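E3 ubiquitin-protein ligase HERC2 (Homo sapiens, PDB 4L1M) probably transfers ubiquitin to substrate proteins through its HECT domain, and is represented here by its first RCC1-like domain, a seven-bladed beta-propeller. Local coordinates at residues Gln25-Trp30 / Leu53-Ile58; Glu48-Leu53 / Lys63-Leu68; Lys303-Leu308 / His333-Asn338; Gly367-Pro372 / Phe376-Cys381. All blocks are in the same frame, centred on the assembly; numbering follows the deposited sequence.

Contact 1 (Gln25-Trp30 / Leu53-Ile58)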
loop_
_atom_site.group_PDB
_atom_site.type_symbol
_atom_site.label_atom_id
_atom_site.label_comp_id
_atom_site.label_asym_id
_atom_site.label_seq_id
_atom_site.Cartn_x
_atom_site.Cartn_y
_atom_site.Cartn_z
ATOM N N GLN A 25 19.870 5.213 12.582
ATOM C CA GLN A 25 19.141 5.116 11.271
ATOM C C GLN A 25 18.603 6.506 10.932
ATOM O O GLN A 25 18.410 7.279 11.841
ATOM C CB GLN A 25 17.957 4.161 11.470
ATOM C CG GLN A 25 16.903 4.046 10.388
ATOM C CD GLN A 25 15.700 3.209 10.844
ATOM O OE1 GLN A 25 15.239 3.344 11.966
ATOM N NE2 GLN A 25 15.215 2.328 9.979
ATOM N N GLU A 26 18.345 6.816 9.653
ATOM C CA GLU A 26 17.648 8.052 9.289
ATOM C C GLU A 26 16.221 7.747 8.866
ATOM O O GLU A 26 15.965 6.820 8.117
ATOM C CB GLU A 26 18.408 8.833 8.206
ATOM C CG GLU A 26 19.692 9.466 8.757
ATOM C CD GLU A 26 20.363 10.440 7.802
ATOM O OE1 GLU A 26 19.681 11.029 6.948
ATOM O OE2 GLU A 26 21.592 10.653 7.917
ATOM N N VAL A 27 15.296 8.504 9.444
ATOM C CA VAL A 27 13.894 8.460 9.096
ATOM C C VAL A 27 13.460 9.881 8.811
ATOM O O VAL A 27 13.371 10.704 9.718
ATOM C CB VAL A 27 13.016 7.899 10.239
ATOM C CG1 VAL A 27 11.576 7.810 9.787
ATOM C CG2 VAL A 27 13.509 6.530 10.669
ATOM N N ILE A 28 13.156 10.140 7.547
ATOM C CA ILE A 28 12.748 11.460 7.084
ATOM C C ILE A 28 11.262 11.461 6.746
ATOM O O ILE A 28 10.752 10.504 6.150
ATOM C CB ILE A 28 13.485 11.877 5.804
ATOM C CG1 ILE A 28 14.930 11.415 5.822
ATOM C CG2 ILE A 28 13.403 13.388 5.631
ATOM C CD1 ILE A 28 15.748 12.004 6.944
ATOM N N GLY A 29 10.577 12.530 7.153
ATOM C CA GLY A 29 9.167 12.726 6.834
ATOM C C GLY A 29 8.896 14.131 6.369
ATOM O O GLY A 29 9.639 15.062 6.696
ATOM N N TRP A 30 7.853 14.281 5.560
ATOM C CA TRP A 30 7.415 15.607 5.144
ATOM C C TRP A 30 5.985 15.568 4.715
ATOM O O TRP A 30 5.445 14.496 4.476
ATOM C CB TRP A 30 8.315 16.191 4.039
ATOM C CG TRP A 30 8.406 15.379 2.808
ATOM C CD1 TRP A 30 7.755 15.615 1.629
ATOM C CD2 TRP A 30 9.211 14.215 2.598
ATOM N NE1 TRP A 30 8.099 14.661 0.704
ATOM C CE2 TRP A 30 8.999 13.797 1.273
ATOM C CE3 TRP A 30 10.114 13.499 3.393
ATOM C CZ2 TRP A 30 9.637 12.681 0.731
ATOM C CZ3 TRP A 30 10.745 12.382 2.856
ATOM C CH2 TRP A 30 10.502 11.987 1.542
ATOM N N LEU A 53 13.244 3.444 17.326
ATOM C CA LEU A 53 12.545 2.181 17.193
ATOM C C LEU A 53 13.267 1.171 16.297
ATOM O O LEU A 53 13.120 -0.035 16.482
ATOM C CB LEU A 53 11.154 2.414 16.617
ATOM C CG LEU A 53 10.229 3.469 17.235
ATOM C CD1 LEU A 53 8.815 3.241 16.712
ATOM C CD2 LEU A 53 10.219 3.451 18.747
ATOM N N GLY A 54 14.039 1.656 15.325
ATOM C CA GLY A 54 14.593 0.768 14.304
ATOM C C GLY A 54 13.493 0.373 13.344
ATOM O O GLY A 54 12.927 -0.719 13.434
ATOM N N VAL A 55 13.194 1.271 12.415
ATOM C CA VAL A 55 12.058 1.107 11.495
ATOM C C VAL A 55 12.371 0.128 10.360
ATOM O O VAL A 55 13.436 0.215 9.733
ATOM C CB VAL A 55 11.651 2.458 10.911
ATOM C CG1 VAL A 55 10.460 2.308 10.005
ATOM C CG2 VAL A 55 11.325 3.428 12.027
ATOM N N THR A 56 11.470 -0.831 10.139
ATOM C CA THR A 56 11.581 -1.761 9.008
ATOM C C THR A 56 10.433 -1.532 8.039
ATOM O O THR A 56 10.569 -1.802 6.845
ATOM C CB THR A 56 11.624 -3.255 9.440
ATOM O OG1 THR A 56 10.376 -3.645 10.042
ATOM C CG2 THR A 56 12.733 -3.497 10.426
ATOM N N GLN A 57 9.303 -1.057 8.565
ATOM C CA GLN A 57 8.110 -0.816 7.781
ATOM C C GLN A 57 7.257 0.293 8.378
ATOM O O GLN A 57 7.244 0.473 9.588
ATOM C CB GLN A 57 7.287 -2.094 7.777
ATOM C CG GLN A 57 6.670 -2.500 6.468
ATOM C CD GLN A 57 6.214 -3.954 6.579
ATOM O OE1 GLN A 57 7.050 -4.883 6.769
ATOM N NE2 GLN A 57 4.925 -4.164 6.523
ATOM N N ILE A 58 6.545 1.022 7.525
ATOM C CA ILE A 58 5.566 1.982 7.954
ATOM C C ILE A 58 4.303 1.825 7.113
ATOM O O ILE A 58 4.368 1.868 5.897
ATOM C CB ILE A 58 6.084 3.426 7.773
ATOM C CG1 ILE A 58 7.226 3.695 8.732
ATOM C CG2 ILE A 58 4.943 4.437 7.975
ATOM C CD1 ILE A 58 7.782 5.096 8.682
#

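Contact 2 (Glu48-Leu53 / Lys63-Leu68). With SO4 (sulfate ion), chain G.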
loop_
_atom_site.group_PDB
_atom_site.type_symbol
_atom_site.label_atom_id
_atom_site.label_comp_id
_atom_site.label_asym_id
_atom_site.label_seq_id
_atom_site.Cartn_x
_atom_site.Cartn_y
_atom_site.Cartn_z
ATOM N N GLU A 48 13.795 11.741 14.738
ATOM C CA GLU A 48 14.653 10.898 15.581
ATOM C C GLU A 48 13.819 9.987 16.485
ATOM O O GLU A 48 14.249 8.898 16.855
ATOM C CB GLU A 48 15.635 11.719 16.421
ATOM C CG GLU A 48 16.645 12.529 15.618
ATOM C CD GLU A 48 16.215 13.968 15.407
ATOM O OE1 GLU A 48 15.029 14.282 15.673
ATOM O OE2 GLU A 48 17.066 14.788 14.992
ATOM N N GLY A 49 12.632 10.450 16.849
ATOM C CA GLY A 49 11.708 9.649 17.647
ATOM C C GLY A 49 11.421 8.297 17.021
ATOM O O GLY A 49 11.370 7.300 17.720
ATOM N N LEU A 50 11.288 8.268 15.695
ATOM C CA LEU A 50 11.083 7.027 14.946
ATOM C C LEU A 50 12.344 6.193 14.760
ATOM O O LEU A 50 12.285 4.978 14.746
ATOM C CB LEU A 50 10.528 7.346 13.562
ATOM C CG LEU A 50 9.188 8.059 13.538
ATOM C CD1 LEU A 50 8.784 8.351 12.107
ATOM C CD2 LEU A 50 8.106 7.238 14.236
ATOM N N ALA A 51 13.483 6.850 14.606
ATOM C CA ALA A 51 14.738 6.155 14.395
ATOM C C ALA A 51 15.089 5.264 15.589
ATOM O O ALA A 51 15.665 4.183 15.403
ATOM C CB ALA A 51 15.854 7.154 14.132
ATOM N N ASN A 52 14.764 5.720 16.804
ATOM C CA ASN A 52 15.010 4.932 18.032
ATOM C C ASN A 52 14.393 3.540 17.973
ATOM O O ASN A 52 14.960 2.570 18.462
ATOM C CB ASN A 52 14.464 5.656 19.262
ATOM C CG ASN A 52 15.235 6.927 19.604
ATOM O OD1 ASN A 52 16.234 7.264 18.969
ATOM N ND2 ASN A 52 14.778 7.632 20.632
ATOM N N LEU A 53 13.244 3.444 17.326
ATOM C CA LEU A 53 12.545 2.181 17.193
ATOM C C LEU A 53 13.267 1.171 16.297
ATOM O O LEU A 53 13.120 -0.035 16.482
ATOM C CB LEU A 53 11.154 2.414 16.617
ATOM C CG LEU A 53 10.229 3.469 17.235
ATOM C CD1 LEU A 53 8.815 3.241 16.712
ATOM C CD2 LEU A 53 10.219 3.451 18.747
ATOM N N LYS A 63 -5.567 8.945 9.524
ATOM C CA LYS A 63 -5.231 9.915 10.588
ATOM C C LYS A 63 -3.967 9.551 11.346
ATOM O O LYS A 63 -3.470 10.336 12.141
ATOM C CB LYS A 63 -6.373 10.040 11.612
ATOM C CG LYS A 63 -7.742 10.398 11.052
ATOM C CD LYS A 63 -7.797 11.805 10.455
ATOM C CE LYS A 63 -9.256 12.268 10.288
ATOM N NZ LYS A 63 -9.520 12.946 8.984
ATOM N N ARG A 64 -3.456 8.355 11.119
ATOM C CA ARG A 64 -2.286 7.888 11.830
ATOM C C ARG A 64 -1.505 6.853 11.023
ATOM O O ARG A 64 -1.924 6.445 9.936
ATOM C CB ARG A 64 -2.690 7.327 13.172
ATOM C CG ARG A 64 -3.747 6.256 13.122
ATOM C CD ARG A 64 -4.191 5.866 14.529
ATOM N NE ARG A 64 -4.641 7.014 15.349
ATOM C CZ ARG A 64 -3.963 7.521 16.398
ATOM N NH1 ARG A 64 -2.767 7.020 16.813
ATOM N NH2 ARG A 64 -4.487 8.542 17.071
ATOM N N PHE A 65 -0.333 6.499 11.526
ATOM C CA PHE A 65 0.468 5.470 10.897
ATOM C C PHE A 65 1.002 4.498 11.914
ATOM O O PHE A 65 1.179 4.844 13.084
ATOM C CB PHE A 65 1.601 6.046 10.018
ATOM C CG PHE A 65 2.603 6.904 10.753
ATOM C CD1 PHE A 65 2.289 8.171 11.153
ATOM C CD2 PHE A 65 3.895 6.459 10.969
ATOM C CE1 PHE A 65 3.230 8.964 11.805
ATOM C CE2 PHE A 65 4.832 7.252 11.604
ATOM C CZ PHE A 65 4.499 8.505 12.018
ATOM N N LEU A 66 1.232 3.283 11.434
ATOM C CA LEU A 66 1.821 2.232 12.199
ATOM C C LEU A 66 3.278 2.121 11.818
ATOM O O LEU A 66 3.640 2.310 10.646
ATOM C CB LEU A 66 1.144 0.905 11.873
ATOM C CG LEU A 66 -0.308 0.713 12.294
ATOM C CD1 LEU A 66 -0.705 -0.713 12.029
ATOM C CD2 LEU A 66 -0.528 1.029 13.769
ATOM N N ILE A 67 4.115 1.799 12.800
ATOM C CA ILE A 67 5.537 1.576 12.560
ATOM C C ILE A 67 5.903 0.206 13.084
ATOM O O ILE A 67 5.578 -0.114 14.224
ATOM C CB ILE A 67 6.388 2.606 13.301
ATOM C CG1 ILE A 67 5.898 4.033 13.037
ATOM C CG2 ILE A 67 7.831 2.488 12.898
ATOM C CD1 ILE A 67 5.044 4.616 14.155
ATOM N N LEU A 68 6.576 -0.600 12.268
ATOM C CA LEU A 68 7.064 -1.907 12.703
ATOM C C LEU A 68 8.544 -1.771 13.037
ATOM O O LEU A 68 9.301 -1.250 12.215
ATOM C CB LEU A 68 6.890 -2.926 11.589
ATOM C CG LEU A 68 7.397 -4.342 11.889
ATOM C CD1 LEU A 68 6.625 -4.908 13.061
ATOM C CD2 LEU A 68 7.287 -5.258 10.672
HETATM S S SO4 G . -8.390 6.400 13.315
HETATM O O1 SO4 G . -7.601 6.995 14.420
HETATM O O2 SO4 G . -9.688 7.122 13.214
HETATM O O3 SO4 G . -7.624 6.535 12.040
HETATM O O4 SO4 G . -8.613 4.944 13.564
#

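Contact 3 (Lys303-Leu308 / His333-Asn338)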
loop_
_atom_site.group_PDB
_atom_site.type_symbol
_atom_site.label_atom_id
_atom_site.label_comp_id
_atom_site.label_asym_id
_atom_site.label_seq_id
_atom_site.Cartn_x
_atom_site.Cartn_y
_atom_site.Cartn_z
ATOM N N LYS A 303 0.102 2.757 -18.890
ATOM C CA LYS A 303 0.984 3.577 -19.702
ATOM C C LYS A 303 2.337 3.697 -19.005
ATOM O O LYS A 303 2.395 3.947 -17.802
ATOM C CB LYS A 303 0.377 4.946 -19.897
ATOM C CG LYS A 303 1.232 5.908 -20.683
ATOM C CD LYS A 303 0.608 7.288 -20.687
ATOM C CE LYS A 303 0.817 8.004 -22.005
ATOM N NZ LYS A 303 2.230 8.416 -22.184
ATOM N N LEU A 304 3.411 3.471 -19.759
ATOM C CA LEU A 304 4.744 3.557 -19.228
ATOM C C LEU A 304 5.022 4.967 -18.733
ATOM O O LEU A 304 4.792 5.943 -19.444
ATOM C CB LEU A 304 5.788 3.160 -20.308
ATOM C CG LEU A 304 7.285 3.203 -19.918
ATOM C CD1 LEU A 304 7.583 2.303 -18.735
ATOM C CD2 LEU A 304 8.169 2.808 -21.087
ATOM N N LEU A 305 5.561 5.058 -17.524
ATOM C CA LEU A 305 5.902 6.346 -16.909
ATOM C C LEU A 305 7.287 6.808 -17.388
ATOM O O LEU A 305 8.313 6.414 -16.840
ATOM C CB LEU A 305 5.823 6.193 -15.392
ATOM C CG LEU A 305 5.806 7.444 -14.533
ATOM C CD1 LEU A 305 4.706 8.388 -14.956
ATOM C CD2 LEU A 305 5.603 7.065 -13.083
ATOM N N GLU A 306 7.300 7.622 -18.445
ATOM C CA GLU A 306 8.540 7.953 -19.174
ATOM C C GLU A 306 9.565 8.678 -18.291
ATOM O O GLU A 306 10.771 8.459 -18.416
ATOM C CB GLU A 306 8.260 8.770 -20.461
ATOM C CG GLU A 306 7.612 8.000 -21.636
ATOM C CD GLU A 306 7.530 8.801 -22.951
ATOM N N GLY A 307 9.089 9.503 -17.368
ATOM C CA GLY A 307 9.996 10.247 -16.483
ATOM C C GLY A 307 10.969 9.404 -15.649
ATOM O O GLY A 307 11.917 9.937 -15.105
ATOM N N LEU A 308 10.695 8.101 -15.519
ATOM C CA LEU A 308 11.548 7.172 -14.777
ATOM C C LEU A 308 12.336 6.186 -15.659
ATOM O O LEU A 308 13.143 5.426 -15.137
ATOM C CB LEU A 308 10.712 6.386 -13.761
ATOM C CG LEU A 308 9.960 7.201 -12.702
ATOM C CD1 LEU A 308 9.102 6.303 -11.810
ATOM C CD2 LEU A 308 10.897 8.025 -11.834
ATOM N N HIS A 333 12.316 9.464 -6.060
ATOM C CA HIS A 333 11.564 10.334 -6.988
ATOM C C HIS A 333 10.139 10.500 -6.489
ATOM O O HIS A 333 9.594 9.616 -5.845
ATOM C CB HIS A 333 11.543 9.693 -8.359
ATOM C CG HIS A 333 12.892 9.623 -9.009
ATOM N ND1 HIS A 333 13.185 10.293 -10.178
ATOM C CD2 HIS A 333 14.028 8.968 -8.656
ATOM C CE1 HIS A 333 14.442 10.064 -10.512
ATOM N NE2 HIS A 333 14.980 9.265 -9.605
ATOM N N SER A 334 9.526 11.628 -6.791
ATOM C CA SER A 334 8.114 11.808 -6.453
ATOM C C SER A 334 7.378 12.570 -7.547
ATOM O O SER A 334 7.990 13.233 -8.369
ATOM C CB SER A 334 7.972 12.554 -5.136
ATOM O OG SER A 334 8.221 13.941 -5.309
ATOM N N TRP A 335 6.060 12.475 -7.529
ATOM C CA TRP A 335 5.192 13.235 -8.442
ATOM C C TRP A 335 3.777 13.261 -7.897
ATOM O O TRP A 335 3.435 12.492 -6.996
ATOM C CB TRP A 335 5.179 12.610 -9.853
ATOM C CG TRP A 335 4.503 11.289 -9.900
ATOM C CD1 TRP A 335 3.210 11.066 -10.156
ATOM C CD2 TRP A 335 5.101 10.013 -9.683
ATOM N NE1 TRP A 335 2.942 9.722 -10.132
ATOM C CE2 TRP A 335 4.099 9.054 -9.843
ATOM C CE3 TRP A 335 6.399 9.585 -9.397
ATOM C CZ2 TRP A 335 4.338 7.690 -9.708
ATOM C CZ3 TRP A 335 6.633 8.221 -9.263
ATOM C CH2 TRP A 335 5.598 7.294 -9.408
ATOM N N GLY A 336 2.959 14.131 -8.479
ATOM C CA GLY A 336 1.541 14.170 -8.167
ATOM C C GLY A 336 1.122 15.417 -7.428
ATOM O O GLY A 336 1.683 16.499 -7.626
ATOM N N SER A 337 0.102 15.268 -6.589
ATOM C CA SER A 337 -0.531 16.413 -5.959
ATOM C C SER A 337 0.409 17.030 -4.939
ATOM O O SER A 337 1.189 16.325 -4.295
ATOM C CB SER A 337 -1.854 15.991 -5.306
ATOM O OG SER A 337 -2.346 16.992 -4.431
ATOM N N ASN A 338 0.328 18.354 -4.802
ATOM C CA ASN A 338 1.115 19.079 -3.809
ATOM C C ASN A 338 0.267 20.103 -3.044
ATOM O O ASN A 338 0.773 21.149 -2.616
ATOM C CB ASN A 338 2.310 19.755 -4.484
ATOM C CG ASN A 338 3.394 20.159 -3.496
ATOM O OD1 ASN A 338 3.591 19.511 -2.476
ATOM N ND2 ASN A 338 4.109 21.243 -3.807
#

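Contact 4 (Gly367-Pro372 / Phe376-Cys381)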
loop_
_atom_site.group_PDB
_atom_site.type_symbol
_atom_site.label_atom_id
_atom_site.label_comp_id
_atom_site.label_asym_id
_atom_site.label_seq_id
_atom_site.Cartn_x
_atom_site.Cartn_y
_atom_site.Cartn_z
ATOM N N GLY A 367 13.618 2.227 2.322
ATOM C CA GLY A 367 12.160 2.130 2.419
ATOM C C GLY A 367 11.474 3.454 2.205
ATOM O O GLY A 367 12.025 4.515 2.526
ATOM N N ILE A 368 10.276 3.388 1.637
ATOM C CA ILE A 368 9.441 4.572 1.442
ATOM C C ILE A 368 8.010 4.255 1.791
ATOM O O ILE A 368 7.605 3.107 1.742
ATOM C CB ILE A 368 9.509 5.070 -0.004
ATOM C CG1 ILE A 368 9.350 3.890 -0.980
ATOM C CG2 ILE A 368 10.826 5.804 -0.229
ATOM C CD1 ILE A 368 9.189 4.301 -2.431
ATOM N N ALA A 369 7.232 5.273 2.123
ATOM C CA ALA A 369 5.810 5.082 2.445
ATOM C C ALA A 369 5.061 6.389 2.296
ATOM O O ALA A 369 5.641 7.436 2.556
ATOM C CB ALA A 369 5.658 4.560 3.857
ATOM N N CYS A 370 3.778 6.328 1.896
ATOM C CA CYS A 370 2.939 7.542 1.754
ATOM C C CYS A 370 1.615 7.467 2.498
ATOM O O CYS A 370 0.919 6.485 2.415
ATOM C CB CYS A 370 2.623 7.800 0.283
ATOM S SG CYS A 370 4.080 8.038 -0.741
ATOM N N GLY A 371 1.272 8.535 3.200
ATOM C CA GLY A 371 -0.070 8.730 3.732
ATOM C C GLY A 371 -0.874 9.575 2.756
ATOM O O GLY A 371 -0.464 9.777 1.599
ATOM N N PRO A 372 -2.025 10.068 3.196
ATOM C CA PRO A 372 -2.814 10.916 2.317
ATOM C C PRO A 372 -2.180 12.294 2.037
ATOM O O PRO A 372 -2.407 12.863 0.989
ATOM C CB PRO A 372 -4.127 11.061 3.081
ATOM C CG PRO A 372 -3.746 10.906 4.505
ATOM C CD PRO A 372 -2.661 9.884 4.508
ATOM N N PHE A 376 7.252 9.407 3.810
ATOM C CA PHE A 376 8.362 8.996 4.665
ATOM C C PHE A 376 9.384 8.196 3.875
ATOM O O PHE A 376 9.044 7.507 2.917
ATOM C CB PHE A 376 7.870 8.125 5.801
ATOM C CG PHE A 376 6.856 8.782 6.682
ATOM C CD1 PHE A 376 7.248 9.496 7.800
ATOM C CD2 PHE A 376 5.495 8.668 6.404
ATOM C CE1 PHE A 376 6.310 10.093 8.631
ATOM C CE2 PHE A 376 4.556 9.264 7.232
ATOM C CZ PHE A 376 4.968 9.976 8.350
ATOM N N ALA A 377 10.639 8.303 4.285
ATOM C CA ALA A 377 11.712 7.527 3.700
ATOM C C ALA A 377 12.696 7.187 4.802
ATOM O O ALA A 377 13.031 8.067 5.599
ATOM C CB ALA A 377 12.404 8.321 2.597
ATOM N N TRP A 378 13.172 5.938 4.839
ATOM C CA TRP A 378 14.165 5.556 5.827
ATOM C C TRP A 378 15.346 4.763 5.273
ATOM O O TRP A 378 15.218 3.980 4.327
ATOM C CB TRP A 378 13.512 4.790 6.984
ATOM C CG TRP A 378 12.824 3.530 6.585
ATOM C CD1 TRP A 378 13.323 2.265 6.643
ATOM C CD2 TRP A 378 11.481 3.411 6.081
ATOM N NE1 TRP A 378 12.387 1.362 6.182
ATOM C CE2 TRP A 378 11.243 2.038 5.846
ATOM C CE3 TRP A 378 10.466 4.332 5.799
ATOM C CZ2 TRP A 378 10.049 1.571 5.338
ATOM C CZ3 TRP A 378 9.278 3.868 5.288
ATOM C CH2 TRP A 378 9.073 2.493 5.057
ATOM N N SER A 379 16.489 4.962 5.912
ATOM C CA SER A 379 17.662 4.148 5.687
ATOM C C SER A 379 17.529 2.874 6.522
ATOM O O SER A 379 16.547 2.691 7.212
ATOM C CB SER A 379 18.930 4.907 6.091
ATOM O OG SER A 379 18.875 5.274 7.462
ATOM N N SER A 380 18.522 1.995 6.451
ATOM C CA SER A 380 18.431 0.724 7.153
ATOM C C SER A 380 18.734 0.877 8.638
ATOM O O SER A 380 19.570 1.709 9.025
ATOM C CB SER A 380 19.372 -0.283 6.523
ATOM O OG SER A 380 19.567 -1.362 7.407
ATOM N N CYS A 381 18.059 0.070 9.462
ATOM C CA CYS A 381 18.299 0.053 10.913
ATOM C C CYS A 381 19.263 -0.976 11.453
ATOM O O CYS A 381 19.396 -1.061 12.677
ATOM C CB CYS A 381 17.019 -0.156 11.687
ATOM S SG CYS A 381 16.272 -1.795 11.514
#

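Contact 1 (Gln25-Trp30 / Leu53-Ile58)
Gln25 and Val27 reach across to Gly54 and Val55 at a seam between two adjacent blades of the RCC1-like beta-propeller. Strand 27-31 belongs to the blade that combines N- and C-terminal strands, whereas strand 55-60 is an edge strand of the next blade.

The polar part is a two-pronged grip of one side-chain amide on the backbone N-H and C=O of one residue, Val55. Gln25 OE1 accepts Val55 N at 2.9 Å in a nearly straight bond (N-H...O 164°), and Gln25 NE2 gives a hydrogen to Val55 O at 2.8 Å with more bend (144°). Both bonds lie in the carbonyl plane of their acceptor and meet a lone pair, so the pairing fixes the rotation of the amide. The chain is extended, with CG anti to the backbone N (chi1 170°), which carries the amide across to Val55. NE2 has a further partner in Ser379 O. Beside these bonds, Gln25 OE1 lies 3.5 Å from Gly54 CA, whose residue turns to positive phi as the chain leaves the helical conformation.

The apolar part is slight: the two valine side chains cross at about a right angle, and Val27 CG2 meets Val55 CG2 at 4.0 Å.

Contact 2 (Glu48-Leu53 / Lys63-Leu68)
Leu50 and Leu53 meet Phe65 and Ile67 in a wholly apolar contact between the short helix 48-51, with the residues that follow it, and strand 64-69, the second strand of a propeller blade. The chain leaves the closing blade through this short helix, enters the new blade at strand 55-60 and returns along strand 64-69, so the contact lays the connection against the blade it introduces.

Leu50 splits its two methyls between neighbours on the same side of the strand. Its CD1 comes to the edge of the Phe65 ring, near the ring plane, with CE2 at 4.1 Å; the two side chains approach from opposite directions. Its CD2 turns to Ile67 CD1 at 4.0 Å. Phe65 holds CG between its backbone N and carbonyl carbon (chi1 61°), and from there the ring edge faces the leucine. Leu53, three residues on, crosses Ile67 at about a right angle and sets CD1 4.0 Å from Ile67 CG2. Ile67 is thus met on two of its branches by two different leucines.

Arg64 points elsewhere: its NE donates to O1 of a sulfate ion at 3.1 Å, and Tyr109 OH also binds that ion, which probably came from the crystallisation liquor. With no hydrogen bond between helix and strand, what joins them is the fit of methyls from branched side chains against one another and a ring edge, a hydrophobic association without strict directional demands.

Contact 3 (Lys303-Leu308 / His333-Asn338)
Trp335 packs against Leu305 and Leu308 where the link between two propeller blades bends over the second of them. Segment 303-308 leaves the last strand of one blade and makes a short 3-10 turn, and Trp335 stands on the third strand of the next blade.

From CB, which points toward the link, a chi1 of 69° swings the indole round so that one face is presented to Leu305. On the five-membered side NE1 donates to Arg290 O. At the ring junction CE2 is 4.1 Å from Leu305 CD2, and further out CZ2 comes to 3.7 Å of the same methyl. That methyl stands over the six-membered ring, 3.9 Å from its centroid and 22° off the normal, a CH-pi contact. At the far rim CZ3 meets Leu308 CD1 at 4.0 Å, where the two side chains cross at about a right angle.

The other methyl of Leu308, CD2, reaches His333 ND1 at 3.6 Å, while the imidazole's NE2 hydrogen-bonds Glu331. Trp335 NE1 and His333 NE2 thus take their hydrogen bonds elsewhere, and the link is held to the blade by apolar and CH-pi contacts with the leucines.

Contact 4 (Gly367-Pro372 / Phe376-Cys381)
Phe376 N donates to Ala369 O at 2.8 Å, and Ala369 N returns a bond to Phe376 O at 3.0 Å. The same two-way exchange recurs at Gly367 and Trp378, with Trp378 N to Gly367 O at 2.9 Å and Gly367 N to Trp378 O at 3.1 Å. Between these hydrogen-bonded pairs lies the non-hydrogen-bonded pair Ile368 and Ala377. Gly367 O also receives the CA-H of Ala377, at 3.2 Å from Ala377 CA.

On the face carrying Trp378, Phe376 and Ala369, the indole folds back across the neighbouring strand. A chi1 of 60° lays its six-membered ring over Gly367: the glycine CA is 3.8 Å from the ring centroid and 21° off its normal, a CH-pi contact. Ala369 CB lies at the edge of the same ring, near its plane, 4.0 Å from Trp378 CZ3. Ile368 CG2 and Ala377 CB touch on the other face.

The strands run antiparallel at 165°. Strand 374-379 also bonds to strand 27-31, as Ala377 does with Ile28, so this C-terminal hairpin is completed by N-terminal strands: the ring closure, often called molecular velcro, characteristic of many beta-propellers.

Contacts 1, 2 and 4 cluster where the propeller ring closes, while contact 3 lies on the link into the preceding blade. The centres of contacts 1 and 2 are about 6 Å apart, as are those of contacts 1 and 4. Contact 1 shares Leu53 with contact 2, and Thr56 N to Leu68 O, a probable hydrogen bond of 3.0 Å, joins their strands. Contacts 1 and 4 meet within one sheet, through Glu26 N and Ser379 OG at 2.7 Å. Contacts 2 and 4 touch where Phe65 CZ meets Phe376 CZ at 4.0 Å. Contact 3 is centred about 18 Å from contact 4 and touches none of the others. The sulfate held by Arg64 lies at the far end of segment 63-68, away from the leucines of contact 2.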